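Catechol 2,3-dioxygenase (Pseudomonas sp. KL28, PDB 3HPY) probably catalyses the iron-dependent extradiol cleavage of catechol by O2 to (2Z,4E)-2-hydroxy-6-oxohexa-2,4-dienoate, and binds 4-methylcatechol at its iron site. Local coordinates at residues C[11-16]-C[55-60]. Residues are numbered along the deposited sequence; the frame is centred on the assembly and turned at random.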
loop_
_atom_site.group_PDB
_atom_site.type_symbol
_atom_site.label_atom_id
_atom_site.label_comp_id
_atom_site.label_asym_id
_atom_site.label_seq_id
_atom_site.Cartn_x
_atom_site.Cartn_y
_atom_site.Cartn_z
ATOM N N HIS C 11 23.264 16.657 8.143
ATOM C CA HIS C 11 22.562 17.872 7.771
ATOM C C HIS C 11 22.961 18.411 6.400
ATOM O O HIS C 11 24.050 18.124 5.894
ATOM C CB HIS C 11 22.796 18.941 8.853
ATOM C CG HIS C 11 24.236 19.299 9.059
ATOM N ND1 HIS C 11 24.745 19.662 10.289
ATOM C CD2 HIS C 11 25.270 19.385 8.188
ATOM C CE1 HIS C 11 26.028 19.954 10.164
ATOM N NE2 HIS C 11 26.370 19.793 8.899
ATOM N N ALA C 12 22.066 19.184 5.794
ATOM C CA ALA C 12 22.338 19.788 4.497
ATOM C C ALA C 12 22.092 21.294 4.583
ATOM O O ALA C 12 20.976 21.722 4.864
ATOM C CB ALA C 12 21.439 19.176 3.431
ATOM N N GLN C 13 23.126 22.102 4.363
ATOM C CA GLN C 13 22.937 23.549 4.401
ATOM C C GLN C 13 22.659 24.012 2.978
ATOM O O GLN C 13 23.548 23.993 2.125
ATOM C CB GLN C 13 24.177 24.264 4.947
ATOM C CG GLN C 13 24.048 25.792 4.942
ATOM C CD GLN C 13 23.564 26.358 6.265
ATOM O OE1 GLN C 13 24.355 26.598 7.179
ATOM N NE2 GLN C 13 22.255 26.567 6.375
ATOM N N VAL C 14 21.414 24.416 2.738
ATOM C CA VAL C 14 20.969 24.859 1.421
ATOM C C VAL C 14 20.509 26.316 1.474
ATOM O O VAL C 14 19.927 26.767 2.463
ATOM C CB VAL C 14 19.800 23.964 0.911
ATOM C CG1 VAL C 14 19.279 24.476 -0.429
ATOM C CG2 VAL C 14 20.274 22.529 0.764
ATOM N N ARG C 15 20.776 27.041 0.397
ATOM C CA ARG C 15 20.413 28.445 0.298
ATOM C C ARG C 15 19.209 28.670 -0.617
ATOM O O ARG C 15 19.117 28.088 -1.688
ATOM C CB ARG C 15 21.617 29.239 -0.207
ATOM C CG ARG C 15 22.451 28.513 -1.258
ATOM C CD ARG C 15 23.564 29.418 -1.770
ATOM N NE ARG C 15 24.179 28.929 -3.002
ATOM C CZ ARG C 15 25.152 28.026 -3.056
ATOM N NH1 ARG C 15 25.644 27.497 -1.942
ATOM N NH2 ARG C 15 25.633 27.649 -4.233
ATOM N N VAL C 16 18.279 29.506 -0.176
ATOM C CA VAL C 16 17.092 29.808 -0.966
ATOM C C VAL C 16 17.050 31.302 -1.290
ATOM O O VAL C 16 17.576 32.124 -0.538
ATOM C CB VAL C 16 15.798 29.422 -0.214
ATOM C CG1 VAL C 16 15.669 27.906 -0.130
ATOM C CG2 VAL C 16 15.810 30.023 1.171
ATOM N N CYS C 55 18.613 18.663 10.520
ATOM C CA CYS C 55 19.139 17.873 9.406
ATOM C C CYS C 55 19.046 18.718 8.117
ATOM O O CYS C 55 19.635 18.387 7.090
ATOM C CB CYS C 55 18.332 16.590 9.221
ATOM S SG CYS C 55 16.726 16.834 8.406
ATOM N N TYR C 56 18.303 19.817 8.187
ATOM C CA TYR C 56 18.141 20.696 7.033
ATOM C C TYR C 56 18.086 22.149 7.495
ATOM O O TYR C 56 17.274 22.512 8.359
ATOM C CB TYR C 56 16.852 20.360 6.280
ATOM C CG TYR C 56 16.874 20.763 4.822
ATOM C CD1 TYR C 56 17.511 19.969 3.869
ATOM C CD2 TYR C 56 16.237 21.931 4.387
ATOM C CE1 TYR C 56 17.509 20.318 2.516
ATOM C CE2 TYR C 56 16.230 22.290 3.033
ATOM C CZ TYR C 56 16.865 21.474 2.106
ATOM O OH TYR C 56 16.826 21.796 0.767
ATOM N N ILE C 57 18.949 22.978 6.917
ATOM C CA ILE C 57 19.003 24.388 7.281
ATOM C C ILE C 57 19.059 25.272 6.038
ATOM O O ILE C 57 19.880 25.056 5.146
ATOM C CB ILE C 57 20.241 24.709 8.166
ATOM C CG1 ILE C 57 20.411 23.660 9.272
ATOM C CG2 ILE C 57 20.039 26.045 8.849
ATOM C CD1 ILE C 57 21.364 22.539 8.928
ATOM N N ILE C 58 18.184 26.271 5.984
ATOM C CA ILE C 58 18.162 27.162 4.839
ATOM C C ILE C 58 18.686 28.545 5.185
ATOM O O ILE C 58 18.580 29.004 6.329
ATOM C CB ILE C 58 16.742 27.282 4.240
ATOM C CG1 ILE C 58 15.720 27.487 5.354
ATOM C CG2 ILE C 58 16.421 26.032 3.436
ATOM C CD1 ILE C 58 14.357 27.889 4.869
ATOM N N ARG C 59 19.254 29.196 4.177
ATOM C CA ARG C 59 19.830 30.526 4.319
ATOM C C ARG C 59 19.557 31.352 3.060
ATOM O O ARG C 59 19.909 30.935 1.952
ATOM C CB ARG C 59 21.339 30.401 4.538
ATOM C CG ARG C 59 22.094 31.717 4.565
ATOM C CD ARG C 59 23.582 31.484 4.850
ATOM N NE ARG C 59 24.278 30.792 3.765
ATOM C CZ ARG C 59 24.810 31.400 2.710
ATOM N NH1 ARG C 59 24.727 32.720 2.592
ATOM N NH2 ARG C 59 25.436 30.691 1.778
ATOM N N GLU C 60 18.934 32.517 3.231
ATOM C CA GLU C 60 18.619 33.382 2.094
ATOM C C GLU C 60 19.901 33.881 1.455
ATOM O O GLU C 60 20.551 34.784 1.976
ATOM C CB GLU C 60 17.768 34.582 2.531
ATOM C CG GLU C 60 17.312 35.454 1.361
ATOM C CD GLU C 60 16.453 36.630 1.784
ATOM O OE1 GLU C 60 15.373 36.411 2.372
ATOM O OE2 GLU C 60 16.856 37.780 1.521
#
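Ile-57 O takes two donors from strand 9-16. Val-14 N reaches Ile-57 O at 2.9 Å, and Gln-13 NE2 adds a weak bond to the same oxygen at 3.1 Å. The Gln-13 chain leaves anti to the backbone N (chi1 177°) and bends at chi2 (95°), which lays NE2 beside Ile-57 CB. Gln-13 OE1 is hydrogen-bonded to Arg-42 NH2. Ile-57 N bonds back to Ala-12 O, and Arg-59 N bonds Val-14 O. On the other sheet face, the Tyr-56 ring lies past Ala-12 and against Val-14. Tyr-56 CD1 lies 4.0 Å from Ala-12 CB, and Tyr-56 CZ 3.8 Å from Val-14 CG2. Further along, Val-16 CG1 meets Ile-58 CG2 at 4.1 Å. The two strands run parallel as the first (9-16) and last (56-60) of a beta-alpha-beta-beta-beta module of the VOC superfamily, whose helix is 19-29. The hydroxyls of Tyr-56 and Tyr-26, on that helix, share a hydrogen bond, and Cys-217 of strand 213-220 touches the Tyr-56 side chain. The bound iron lies about 12 Å from the side chain of Tyr-56. On the face with Gln-13, Arg-15 NH1 and Arg-59 NH2 both form salt bridges to Asp-67 OD1, which probably offsets their like charges.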